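Local coordinates for glucose-6-phosphate 1-dehydrogenase (Mycobacterium avium, PDB 4LGV), which catalyses the NADP-linked oxidation of glucose 6-phosphate to 6-phosphogluconolactone, probably as the entry step of the oxidative pentose phosphate pathway, at residues A[227-232]-A[253-258]; A[248-253]-A[339-344]. All blocks are in the same frame, centred on the assembly; numbering follows the deposited sequence.

Overall arrangement
Strand 222-230 comes first along the chain and ends within segment 227-232. Twenty residues separate that segment from segment 253-258 of helix 246-264, and interaction 1 closes this short excursion. Interaction 2 starts from the preceding turns of the same helix and closes a much longer loop of 85 residues, which includes helix 273-284 and strands 295-300 and 318-323 before it reaches the end of strand 335-340. The two loops cross, since their segments alternate in sequence, and they share Gln253. Strands 222-230 and 335-340 are neighbours in the large mixed sheet, so both contacts fasten one helix to adjoining strands on a single face.

Interaction 1: A[227-232]-A[253-258]; sequences ITMAED and QNHLLQ
Met229 and Ile227, two residues apart on strand 222-230, meet Leu256 and His255 of helix 246-264 in a helix-on-sheet packing, part of the alpha+beta domain whose large mixed sheet contains this strand. The local axes are 10.3 Å apart at their closest, and Ile227, Met229, Leu256 and the His255 ring meet in the buried interval.

Met229 reaches furthest along it. Its CB rests at the forked end of Leu256, 3.9 Å from CD1, with CD2 almost as near, so the branched leucine straddles the root of the methionine. CG serves mainly as a spacer: it lies anti to the backbone N (chi1 171°), and the extended chain carries the sulfur past Leu256 to the preceding helical residue, His255. There SD lies 4.0 Å from His255 CD2. This is a Met-aromatic contact at the ring's edge, with the sulfur practically in the ring plane and 5.1 Å from the centroid of the His255 ring. The Val251 CG1 methyl, one turn before His255, flanks both SD and CE. An unbranched, flexible methionine suits a place where one chain must fit both aliphatic and aromatic neighbours.

The imidazole is held from other directions too: ND1 is hydrogen-bonded to Gln198, and the ring of Phe194 meets it, the planes about 20° apart. Asn254 beside it bonds Asp192, so this turn also faces the 192-198 loop. His255 probably corresponds to the family's general base, which would place the contact at the active site. At the other end the beta-branched Ile227, well suited to a strand, brings its CG2 methyl to 4.2 Å from Leu256 CD2.

Interaction 2: A[248-253]-A[339-344]; sequences VRDVVQ and AGKALP
Val251 and Ala339 make the apolar part of this contact, where helix 246-264 packs on the end of strand 335-340 in the large mixed sheet. The Val251 CG2 methyl comes within 3.7 Å of Ala339 CB. With chi1 at -59°, CG2 sits between the backbone N and the carbonyl carbon, and this turn of the side chain directs that methyl at the strand while CG1 lies beside the backbone N. Alanine suits a strand position lying so near the helix, where the CA atoms of Val251 and Ala339 are 7.5 Å apart. Met229 of the adjoining strand touches both residues and extends the apolar patch, to which Phe194 adds on the Val251 side.

The polar part is indirect. Asp250 OD2 and Lys341 NZ carry opposite charges but stand 4.3 Å apart, beyond a salt bridge. A water joins them: it donates to Asp250 OD2 at 2.7 Å and accepts from Lys341 NZ at the same length, the two bonds meeting at the water at about 105°. Lysine has the length for this task. Its chain bends at chi2 (-73°) and then runs extended, bringing the ammonium group back toward the helix from the loop after the strand. The same NZ forms a direct salt bridge with Glu231, its stronger partner.

Backbone bonding shapes the helical side. Gln253 N reaches back five residues to Val248 O, at 3.1 Å, in a pi-type turn, and Val252 N makes a weak bond to that oxygen.

With one carboxylate held directly and a second through water, Lys341 NZ is fixed in two ways, while the helix and strand themselves meet through methyl groups.

Interaction 1: A[227-232]-A[253-258]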
loop_
_atom_site.group_PDB
_atom_site.type_symbol
_atom_site.label_atom_id
_atom_site.label_comp_id
_atom_site.label_asym_id
_atom_site.label_seq_id
_atom_site.Cartn_x
_atom_site.Cartn_y
_atom_site.Cartn_z
ATOM N N ILE A 227 16.031 4.538 19.564
ATOM C CA ILE A 227 16.309 5.910 19.941
ATOM C C ILE A 227 17.497 5.938 20.897
ATOM O O ILE A 227 17.492 5.256 21.924
ATOM C CB ILE A 227 15.089 6.529 20.615
ATOM C CG1 ILE A 227 13.987 6.672 19.563
ATOM C CG2 ILE A 227 15.465 7.862 21.214
ATOM C CD1 ILE A 227 12.667 7.218 20.092
ATOM N N THR A 228 18.529 6.657 20.521
ATOM C CA THR A 228 19.749 6.740 21.319
ATOM C C THR A 228 19.985 8.173 21.701
ATOM O O THR A 228 20.044 9.050 20.838
ATOM C CB THR A 228 20.965 6.246 20.529
ATOM O OG1 THR A 228 20.829 4.852 20.231
ATOM C CG2 THR A 228 22.244 6.458 21.331
ATOM N N MET A 229 20.111 8.427 22.998
ATOM C CA MET A 229 20.575 9.706 23.478
ATOM C C MET A 229 21.831 9.518 24.325
ATOM O O MET A 229 21.766 9.052 25.456
ATOM C CB MET A 229 19.544 10.406 24.329
ATOM C CG MET A 229 20.220 11.626 24.950
ATOM S SD MET A 229 19.066 12.635 25.806
ATOM C CE MET A 229 20.164 13.980 26.201
ATOM N N ALA A 230 22.969 9.928 23.783
ATOM C CA ALA A 230 24.249 9.762 24.457
ATOM C C ALA A 230 24.894 11.102 24.771
ATOM O O ALA A 230 24.900 12.028 23.937
ATOM C CB ALA A 230 25.166 8.924 23.599
ATOM N N GLU A 231 25.397 11.231 25.982
ATOM C CA GLU A 231 26.231 12.391 26.349
ATOM C C GLU A 231 27.603 11.852 26.802
ATOM O O GLU A 231 27.662 10.906 27.556
ATOM C CB GLU A 231 25.547 13.211 27.455
ATOM C CG GLU A 231 24.255 13.869 26.994
ATOM C CD GLU A 231 23.490 14.561 28.100
ATOM O OE1 GLU A 231 23.271 13.958 29.164
ATOM O OE2 GLU A 231 23.142 15.728 27.935
ATOM N N ASP A 232 28.671 12.457 26.311
ATOM C CA ASP A 232 30.035 11.999 26.584
ATOM C C ASP A 232 30.622 12.731 27.771
ATOM O O ASP A 232 31.786 13.091 27.762
ATOM C CB ASP A 232 30.951 12.146 25.344
ATOM C CG ASP A 232 31.039 13.585 24.795
ATOM O OD1 ASP A 232 30.267 14.473 25.208
ATOM O OD2 ASP A 232 31.903 13.832 23.933
ATOM N N GLN A 253 11.100 10.993 30.172
ATOM C CA GLN A 253 9.712 11.354 30.429
ATOM C C GLN A 253 9.191 12.437 29.499
ATOM O O GLN A 253 8.078 12.349 28.997
ATOM C CB GLN A 253 9.553 11.781 31.897
ATOM C CG GLN A 253 8.170 12.306 32.293
ATOM C CD GLN A 253 8.033 13.798 32.080
ATOM O OE1 GLN A 253 8.909 14.557 32.441
ATOM N NE2 GLN A 253 6.932 14.226 31.461
ATOM N N ASN A 254 9.979 13.457 29.284
ATOM C CA ASN A 254 9.573 14.612 28.473
ATOM C C ASN A 254 10.323 14.610 27.133
ATOM O O ASN A 254 9.728 14.378 26.096
ATOM C CB ASN A 254 9.795 15.920 29.252
ATOM C CG ASN A 254 9.034 17.083 28.680
ATOM O OD1 ASN A 254 7.965 16.908 28.137
ATOM N ND2 ASN A 254 9.588 18.279 28.786
ATOM N N HIS A 255 11.634 14.827 27.162
ATOM C CA HIS A 255 12.419 15.026 25.926
ATOM C C HIS A 255 12.283 13.902 24.906
ATOM O O HIS A 255 11.827 14.132 23.772
ATOM C CB HIS A 255 13.892 15.241 26.289
ATOM C CG HIS A 255 14.795 15.519 25.124
ATOM N ND1 HIS A 255 14.472 16.405 24.128
ATOM C CD2 HIS A 255 16.039 15.057 24.819
ATOM C CE1 HIS A 255 15.455 16.454 23.239
ATOM N NE2 HIS A 255 16.428 15.663 23.645
ATOM N N LEU A 256 12.668 12.690 25.291
ATOM C CA LEU A 256 12.766 11.624 24.323
ATOM C C LEU A 256 11.401 11.127 23.891
ATOM O O LEU A 256 11.215 10.798 22.730
ATOM C CB LEU A 256 13.639 10.481 24.834
ATOM C CG LEU A 256 15.108 10.779 24.974
ATOM C CD1 LEU A 256 15.918 9.560 25.423
ATOM C CD2 LEU A 256 15.693 11.290 23.675
ATOM N N LEU A 257 10.450 11.049 24.818
ATOM C CA LEU A 257 9.079 10.693 24.422
ATOM C C LEU A 257 8.460 11.751 23.520
ATOM O O LEU A 257 7.714 11.433 22.601
ATOM C CB LEU A 257 8.215 10.450 25.650
ATOM C CG LEU A 257 8.500 9.114 26.363
ATOM C CD1 LEU A 257 7.659 8.980 27.625
ATOM C CD2 LEU A 257 8.195 7.960 25.433
ATOM N N GLN A 258 8.811 13.000 23.718
ATOM C CA GLN A 258 8.330 14.057 22.804
ATOM C C GLN A 258 8.949 13.885 21.405
ATOM O O GLN A 258 8.299 14.125 20.420
ATOM C CB GLN A 258 8.651 15.451 23.366
ATOM C CG GLN A 258 7.748 15.850 24.536
ATOM C CD GLN A 258 6.515 16.599 24.092
ATOM O OE1 GLN A 258 6.560 17.408 23.148
ATOM N NE2 GLN A 258 5.399 16.358 24.774
#

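Interaction 2: A[248-253]-A[339-344]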
loop_
_atom_site.group_PDB
_atom_site.type_symbol
_atom_site.label_atom_id
_atom_site.label_comp_id
_atom_site.label_asym_id
_atom_site.label_seq_id
_atom_site.Cartn_x
_atom_site.Cartn_y
_atom_site.Cartn_z
ATOM N N VAL A 248 15.847 8.586 33.677
ATOM C CA VAL A 248 14.431 8.489 33.255
ATOM C C VAL A 248 13.701 9.829 33.401
ATOM O O VAL A 248 13.092 10.328 32.418
ATOM C CB VAL A 248 13.674 7.391 33.989
ATOM C CG1 VAL A 248 12.196 7.406 33.642
ATOM C CG2 VAL A 248 14.247 6.052 33.611
ATOM N N ARG A 249 13.762 10.432 34.582
ATOM C CA ARG A 249 13.052 11.706 34.790
ATOM C C ARG A 249 13.698 12.845 34.033
ATOM O O ARG A 249 13.036 13.803 33.637
ATOM C CB ARG A 249 13.008 12.082 36.265
ATOM C CG ARG A 249 12.132 11.171 37.130
ATOM C CD ARG A 249 12.100 11.712 38.542
ATOM N NE ARG A 249 11.345 10.851 39.443
ATOM C CZ ARG A 249 11.853 9.826 40.115
ATOM N NH1 ARG A 249 13.147 9.516 40.017
ATOM N NH2 ARG A 249 11.066 9.104 40.896
ATOM N N ASP A 250 15.011 12.747 33.857
ATOM C CA ASP A 250 15.789 13.838 33.293
ATOM C C ASP A 250 15.557 13.980 31.793
ATOM O O ASP A 250 15.352 15.067 31.325
ATOM C CB ASP A 250 17.278 13.622 33.579
ATOM C CG ASP A 250 18.119 14.798 33.186
ATOM O OD1 ASP A 250 17.688 15.943 33.437
ATOM O OD2 ASP A 250 19.235 14.587 32.643
ATOM N N VAL A 251 15.622 12.875 31.053
ATOM C CA VAL A 251 15.564 12.903 29.562
ATOM C C VAL A 251 14.459 12.088 28.896
ATOM O O VAL A 251 14.034 12.407 27.769
ATOM C CB VAL A 251 16.920 12.496 28.919
ATOM C CG1 VAL A 251 18.034 13.420 29.349
ATOM C CG2 VAL A 251 17.320 11.084 29.325
ATOM N N VAL A 252 13.971 11.060 29.564
ATOM C CA VAL A 252 13.009 10.164 28.933
ATOM C C VAL A 252 11.567 10.681 28.970
ATOM O O VAL A 252 10.914 10.783 27.919
ATOM C CB VAL A 252 13.081 8.742 29.521
ATOM C CG1 VAL A 252 12.033 7.835 28.887
ATOM C CG2 VAL A 252 14.447 8.143 29.267
ATOM N N GLN A 253 11.100 10.993 30.172
ATOM C CA GLN A 253 9.712 11.354 30.429
ATOM C C GLN A 253 9.191 12.437 29.499
ATOM O O GLN A 253 8.078 12.349 28.997
ATOM C CB GLN A 253 9.553 11.781 31.897
ATOM C CG GLN A 253 8.170 12.306 32.293
ATOM C CD GLN A 253 8.033 13.798 32.080
ATOM O OE1 GLN A 253 8.909 14.557 32.441
ATOM N NE2 GLN A 253 6.932 14.226 31.461
ATOM N N ALA A 339 19.414 5.969 26.851
ATOM C CA ALA A 339 19.904 7.304 27.190
ATOM C C ALA A 339 20.878 7.204 28.360
ATOM O O ALA A 339 20.647 6.455 29.298
ATOM C CB ALA A 339 18.753 8.195 27.544
ATOM N N GLY A 340 21.967 7.955 28.315
ATOM C CA GLY A 340 22.888 7.931 29.420
ATOM C C GLY A 340 24.045 8.890 29.428
ATOM O O GLY A 340 24.466 9.385 28.393
ATOM N N LYS A 341 24.549 9.126 30.639
ATOM C CA LYS A 341 25.739 9.944 30.892
ATOM C C LYS A 341 27.010 9.129 30.716
ATOM O O LYS A 341 27.017 7.912 30.883
ATOM C CB LYS A 341 25.718 10.476 32.326
ATOM C CG LYS A 341 24.496 11.318 32.645
ATOM C CD LYS A 341 24.570 12.694 31.980
ATOM C CE LYS A 341 23.429 13.560 32.448
ATOM N NZ LYS A 341 23.416 14.860 31.761
ATOM N N ALA A 342 28.083 9.828 30.386
ATOM C CA ALA A 342 29.407 9.230 30.265
ATOM C C ALA A 342 29.417 8.090 29.235
ATOM O O ALA A 342 29.994 7.015 29.463
ATOM C CB ALA A 342 29.911 8.747 31.626
ATOM N N LEU A 343 28.802 8.344 28.089
ATOM C CA LEU A 343 28.846 7.405 26.977
ATOM C C LEU A 343 29.927 7.896 26.017
ATOM O O LEU A 343 30.465 8.982 26.216
ATOM C CB LEU A 343 27.454 7.314 26.335
ATOM C CG LEU A 343 26.394 6.665 27.226
ATOM C CD1 LEU A 343 25.129 6.332 26.437
ATOM C CD2 LEU A 343 26.877 5.398 27.929
ATOM N N PRO A 344 30.212 7.140 24.946
ATOM C CA PRO A 344 31.359 7.504 24.122
ATOM C C PRO A 344 31.248 8.778 23.305
ATOM O O PRO A 344 32.278 9.338 22.921
ATOM C CB PRO A 344 31.511 6.314 23.171
ATOM C CG PRO A 344 30.830 5.191 23.863
ATOM C CD PRO A 344 29.655 5.842 24.544
HETATM O O HOH W 1 21.290 16.352 32.368
#